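Local atomic coordinates of sialidase B (PDB entry 4XJW), a protein that cleaves terminal sialic acid residues from oligosaccharides, glycoproteins and glycolipids as a family 33 exo-sialidase. Residues Ile66-Ile78 with Asn86-Lys98. The protein carries 1 engineered substitution. Residues are numbered along the deposited sequence; the frame is centred on the assembly and turned at random.
Sequences IFMRDSGEIGVEI and NYLFSRPASLWGK
The antiparallel hairpin of strands 74-80 and 85-91, at the edge of a six-stranded sheet in the N-terminal domain, pairs Ile74, Val76 and Ile78 with Arg91, Phe89 and Tyr87 through reciprocal backbone bonds, among them Val76 N to Phe89 O at 2.8 Å. The partners alternate between two faces. On one, Val76 CG2 and Ile78 CD1 both reach the edge of the Phe89 ring near its plane, the latter 3.7 Å from Phe89 CE2. Val76, Ile78 and Ile74 continue inward onto strand 118-123 of the facing sheet. On the other face Gly75 has no side chain, and the Phe67 ring, its CG turned between backbone N and carbonyl carbon (chi1 68°), lies with one face over Gly75 CA, which sits toward the rim of the ring. The Leu88 side chain crosses that of Phe67 at about a right angle, bringing Leu88 CD1 to 3.5 Å from Phe67 CE2. Glu73 stretches alongside Pro92, and its OE2 takes a salt bridge from Arg69 NE (3.2 Å), met from above the carboxylate plane. Past the strands, Ser94 N bonds to Gly72 O at 2.9 Å, approaching from above the carbonyl plane, while Leu95 points toward 66-78 and its CD1 lies 3.6 Å from Met68 CE. The Arg91 guanidinium steadies the bend that follows, NE to Pro92 O and NH2 to Ala93 O, while NH1 bonds to Ser644 O. Such an edge hairpin, one face packed against a second antiparallel sheet, is characteristic of the concanavalin-like beta sandwich.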
loop_
_atom_site.group_PDB
_atom_site.type_symbol
_atom_site.label_atom_id
_atom_site.label_comp_id
_atom_site.label_asym_id
_atom_site.label_seq_id
_atom_site.Cartn_x
_atom_site.Cartn_y
_atom_site.Cartn_z
ATOM N N ILE A 66 18.409 19.991 -8.931
ATOM C CA ILE A 66 17.811 18.717 -8.556
ATOM C C ILE A 66 18.196 18.490 -7.096
ATOM O O ILE A 66 19.382 18.421 -6.765
ATOM C CB ILE A 66 18.330 17.562 -9.431
ATOM C CG1 ILE A 66 17.922 17.763 -10.889
ATOM C CG2 ILE A 66 17.807 16.228 -8.906
ATOM C CD1 ILE A 66 18.690 16.860 -11.880
ATOM N N PHE A 67 17.205 18.397 -6.214
ATOM C CA PHE A 67 17.496 18.256 -4.783
ATOM C C PHE A 67 16.841 17.023 -4.174
ATOM O O PHE A 67 15.946 16.409 -4.779
ATOM C CB PHE A 67 17.074 19.509 -3.998
ATOM C CG PHE A 67 15.578 19.721 -3.947
ATOM C CD1 PHE A 67 14.818 19.171 -2.918
ATOM C CD2 PHE A 67 14.934 20.461 -4.934
ATOM C CE1 PHE A 67 13.443 19.348 -2.878
ATOM C CE2 PHE A 67 13.559 20.657 -4.896
ATOM C CZ PHE A 67 12.808 20.088 -3.863
ATOM N N MET A 68 17.298 16.665 -2.977
ATOM C CA MET A 68 16.671 15.617 -2.186
ATOM C C MET A 68 16.599 16.034 -0.725
ATOM O O MET A 68 17.249 17.002 -0.296
ATOM C CB MET A 68 17.431 14.297 -2.288
ATOM C CG MET A 68 18.851 14.369 -1.742
ATOM S SD MET A 68 19.696 12.772 -1.743
ATOM C CE MET A 68 18.952 11.966 -0.331
ATOM N N ARG A 69 15.810 15.293 0.036
ATOM C CA ARG A 69 15.691 15.506 1.474
ATOM C C ARG A 69 15.993 14.204 2.184
ATOM O O ARG A 69 15.906 13.125 1.582
ATOM C CB ARG A 69 14.282 15.977 1.849
ATOM C CG ARG A 69 13.908 17.347 1.315
ATOM C CD ARG A 69 12.570 17.809 1.886
ATOM N NE ARG A 69 12.151 19.096 1.335
ATOM C CZ ARG A 69 12.479 20.280 1.850
ATOM N NH1 ARG A 69 13.238 20.358 2.936
ATOM N NH2 ARG A 69 12.056 21.396 1.268
ATOM N N ASP A 70 16.349 14.293 3.462
ATOM C CA ASP A 70 16.680 13.082 4.204
ATOM C C ASP A 70 15.450 12.222 4.532
ATOM O O ASP A 70 15.569 11.180 5.169
ATOM C CB ASP A 70 17.526 13.386 5.449
ATOM C CG ASP A 70 16.768 14.163 6.508
ATOM O OD1 ASP A 70 15.584 14.483 6.293
ATOM O OD2 ASP A 70 17.380 14.463 7.557
ATOM N N SER A 71 14.281 12.671 4.078
ATOM C CA SER A 71 13.037 11.911 4.164
ATOM C C SER A 71 12.917 10.976 2.974
ATOM O O SER A 71 12.060 10.097 2.960
ATOM C CB SER A 71 11.853 12.865 4.108
ATOM O OG SER A 71 11.845 13.539 2.858
ATOM N N GLY A 72 13.762 11.188 1.969
ATOM C CA GLY A 72 13.687 10.413 0.744
ATOM C C GLY A 72 12.972 11.146 -0.380
ATOM O O GLY A 72 12.823 10.594 -1.473
ATOM N N GLU A 73 12.525 12.376 -0.117
ATOM C CA GLU A 73 11.898 13.209 -1.137
ATOM C C GLU A 73 12.903 13.603 -2.222
ATOM O O GLU A 73 14.073 13.842 -1.927
ATOM C CB GLU A 73 11.315 14.460 -0.474
ATOM C CG GLU A 73 10.739 15.515 -1.422
ATOM C CD GLU A 73 10.115 16.656 -0.656
ATOM O OE1 GLU A 73 9.408 16.371 0.330
ATOM O OE2 GLU A 73 10.359 17.827 -1.024
ATOM N N ILE A 74 12.448 13.663 -3.469
ATOM C CA ILE A 74 13.246 14.195 -4.569
ATOM C C ILE A 74 12.477 15.356 -5.192
ATOM O O ILE A 74 11.243 15.350 -5.217
ATOM C CB ILE A 74 13.531 13.106 -5.642
ATOM C CG1 ILE A 74 14.702 13.499 -6.551
ATOM C CG2 ILE A 74 12.296 12.841 -6.484
ATOM C CD1 ILE A 74 16.063 13.387 -5.883
ATOM N N GLY A 75 13.195 16.357 -5.699
ATOM C CA GLY A 75 12.533 17.468 -6.348
ATOM C C GLY A 75 13.443 18.268 -7.248
ATOM O O GLY A 75 14.650 17.987 -7.354
ATOM N N VAL A 76 12.839 19.238 -7.932
ATOM C CA VAL A 76 13.586 20.210 -8.721
ATOM C C VAL A 76 13.068 21.614 -8.442
ATOM O O VAL A 76 11.905 21.810 -8.074
ATOM C CB VAL A 76 13.503 19.978 -10.244
ATOM C CG1 VAL A 76 14.141 18.644 -10.634
ATOM C CG2 VAL A 76 12.064 20.073 -10.729
ATOM N N GLU A 77 13.956 22.586 -8.633
ATOM C CA GLU A 77 13.594 23.989 -8.660
ATOM C C GLU A 77 13.987 24.531 -10.029
ATOM O O GLU A 77 15.033 24.162 -10.571
ATOM C CB GLU A 77 14.368 24.745 -7.597
ATOM C CG GLU A 77 14.034 24.395 -6.183
ATOM C CD GLU A 77 14.396 25.532 -5.268
ATOM O OE1 GLU A 77 13.621 26.512 -5.208
ATOM O OE2 GLU A 77 15.473 25.462 -4.647
ATOM N N ILE A 78 13.136 25.383 -10.599
ATOM C CA ILE A 78 13.444 26.038 -11.868
ATOM C C ILE A 78 13.029 27.493 -11.729
ATOM O O ILE A 78 11.836 27.802 -11.658
ATOM C CB ILE A 78 12.741 25.358 -13.067
ATOM C CG1 ILE A 78 12.669 23.844 -12.874
ATOM C CG2 ILE A 78 13.467 25.666 -14.359
ATOM C CD1 ILE A 78 11.366 23.231 -13.306
ATOM N N ASN A 86 9.025 30.782 -10.866
ATOM C CA ASN A 86 9.587 30.056 -9.740
ATOM C C ASN A 86 8.878 28.731 -9.545
ATOM O O ASN A 86 7.896 28.639 -8.810
ATOM C CB ASN A 86 9.515 30.881 -8.464
ATOM C CG ASN A 86 10.390 32.109 -8.526
ATOM O OD1 ASN A 86 11.604 32.019 -8.359
ATOM N ND2 ASN A 86 9.781 33.265 -8.775
ATOM N N TYR A 87 9.389 27.704 -10.204
ATOM C CA TYR A 87 8.764 26.397 -10.145
ATOM C C TYR A 87 9.456 25.516 -9.114
ATOM O O TYR A 87 10.683 25.507 -9.007
ATOM C CB TYR A 87 8.810 25.734 -11.516
ATOM C CG TYR A 87 7.980 26.414 -12.580
ATOM C CD1 TYR A 87 6.796 27.072 -12.258
ATOM C CD2 TYR A 87 8.383 26.395 -13.911
ATOM C CE1 TYR A 87 6.035 27.692 -13.240
ATOM C CE2 TYR A 87 7.627 27.004 -14.893
ATOM C CZ TYR A 87 6.458 27.651 -14.553
ATOM O OH TYR A 87 5.711 28.265 -15.533
ATOM N N LEU A 88 8.652 24.799 -8.340
ATOM C CA LEU A 88 9.156 23.799 -7.415
ATOM C C LEU A 88 8.273 22.570 -7.569
ATOM O O LEU A 88 7.066 22.635 -7.318
ATOM C CB LEU A 88 9.108 24.322 -5.974
ATOM C CG LEU A 88 9.332 23.254 -4.895
ATOM C CD1 LEU A 88 10.762 22.798 -4.890
ATOM C CD2 LEU A 88 8.928 23.757 -3.510
ATOM N N PHE A 89 8.873 21.463 -8.008
ATOM C CA PHE A 89 8.155 20.191 -8.143
ATOM C C PHE A 89 8.872 19.133 -7.334
ATOM O O PHE A 89 10.096 19.057 -7.356
ATOM C CB PHE A 89 8.109 19.733 -9.603
ATOM C CG PHE A 89 7.600 20.777 -10.536
ATOM C CD1 PHE A 89 6.311 21.271 -10.396
ATOM C CD2 PHE A 89 8.405 21.274 -11.545
ATOM C CE1 PHE A 89 5.830 22.251 -11.254
ATOM C CE2 PHE A 89 7.931 22.251 -12.406
ATOM C CZ PHE A 89 6.643 22.735 -12.256
ATOM N N SER A 90 8.113 18.304 -6.629
ATOM C CA SER A 90 8.742 17.287 -5.802
ATOM C C SER A 90 7.763 16.173 -5.490
ATOM O O SER A 90 6.553 16.327 -5.674
ATOM C CB SER A 90 9.250 17.906 -4.495
ATOM O OG SER A 90 8.149 18.250 -3.671
ATOM N N ARG A 91 8.291 15.044 -5.028
ATOM C CA ARG A 91 7.453 14.025 -4.434
ATOM C C ARG A 91 8.178 13.353 -3.278
ATOM O O ARG A 91 9.340 12.965 -3.409
ATOM C CB ARG A 91 7.039 12.958 -5.442
ATOM C CG ARG A 91 5.832 12.172 -4.947
ATOM C CD ARG A 91 5.717 10.831 -5.667
ATOM N NE ARG A 91 6.585 9.814 -5.082
ATOM C CZ ARG A 91 6.595 8.543 -5.468
ATOM N NH1 ARG A 91 5.780 8.152 -6.444
ATOM N NH2 ARG A 91 7.418 7.677 -4.877
ATOM N N PRO A 92 7.485 13.190 -2.147
ATOM C CA PRO A 92 8.052 12.431 -1.026
ATOM C C PRO A 92 8.361 10.978 -1.404
ATOM O O PRO A 92 7.886 10.493 -2.446
ATOM C CB PRO A 92 6.921 12.459 0.008
ATOM C CG PRO A 92 6.237 13.783 -0.268
ATOM C CD PRO A 92 6.232 13.873 -1.771
ATOM N N ALA A 93 9.154 10.317 -0.554
ATOM C CA ALA A 93 9.376 8.866 -0.607
ATOM C C ALA A 93 9.727 8.381 -2.004
ATOM O O ALA A 93 9.085 7.474 -2.524
ATOM C CB ALA A 93 8.148 8.116 -0.071
ATOM N N SER A 94 10.740 8.987 -2.609
ATOM C CA SER A 94 11.145 8.618 -3.969
ATOM C C SER A 94 12.457 7.827 -4.066
ATOM O O SER A 94 12.794 7.337 -5.146
ATOM C CB SER A 94 11.215 9.870 -4.847
ATOM O OG SER A 94 9.934 10.447 -5.004
ATOM N N LEU A 95 13.192 7.707 -2.957
ATOM C CA LEU A 95 14.575 7.212 -2.995
ATOM C C LEU A 95 14.814 5.989 -2.123
ATOM O O LEU A 95 14.078 5.728 -1.176
ATOM C CB LEU A 95 15.533 8.305 -2.493
ATOM C CG LEU A 95 15.613 9.586 -3.308
ATOM C CD1 LEU A 95 16.503 10.610 -2.607
ATOM C CD2 LEU A 95 16.151 9.308 -4.686
ATOM N N TRP A 96 15.868 5.247 -2.450
ATOM C CA TRP A 96 16.420 4.244 -1.551
ATOM C C TRP A 96 17.724 4.747 -0.955
ATOM O O TRP A 96 18.417 5.576 -1.564
ATOM C CB TRP A 96 16.675 2.950 -2.319
ATOM C CG TRP A 96 15.492 2.022 -2.297
ATOM C CD1 TRP A 96 14.378 2.089 -3.097
ATOM C CD2 TRP A 96 15.293 0.900 -1.422
ATOM N NE1 TRP A 96 13.505 1.063 -2.771
ATOM C CE2 TRP A 96 14.044 0.326 -1.745
ATOM C CE3 TRP A 96 16.044 0.334 -0.384
ATOM C CZ2 TRP A 96 13.532 -0.790 -1.069
ATOM C CZ3 TRP A 96 15.542 -0.778 0.276
ATOM C CH2 TRP A 96 14.296 -1.327 -0.069
ATOM N N GLY A 97 18.065 4.252 0.229
ATOM C CA GLY A 97 19.290 4.658 0.903
ATOM C C GLY A 97 20.306 3.530 0.969
ATOM O O GLY A 97 21.402 3.624 0.389
ATOM N N LYS A 98 19.925 2.451 1.659
ATOM C CA LYS A 98 20.783 1.278 1.843
ATOM C C LYS A 98 19.986 -0.008 1.674
ATOM O O LYS A 98 18.774 -0.031 1.885
ATOM C CB LYS A 98 21.406 1.266 3.245
ATOM C CG LYS A 98 22.467 2.327 3.494
ATOM C CD LYS A 98 23.119 2.175 4.873
ATOM C CE LYS A 98 24.213 1.106 4.868
ATOM N NZ LYS A 98 24.565 0.659 6.247
HETATM O O HOH W 1 9.639 11.245 2.062
HETATM O O HOH W 2 11.359 27.214 -6.666
#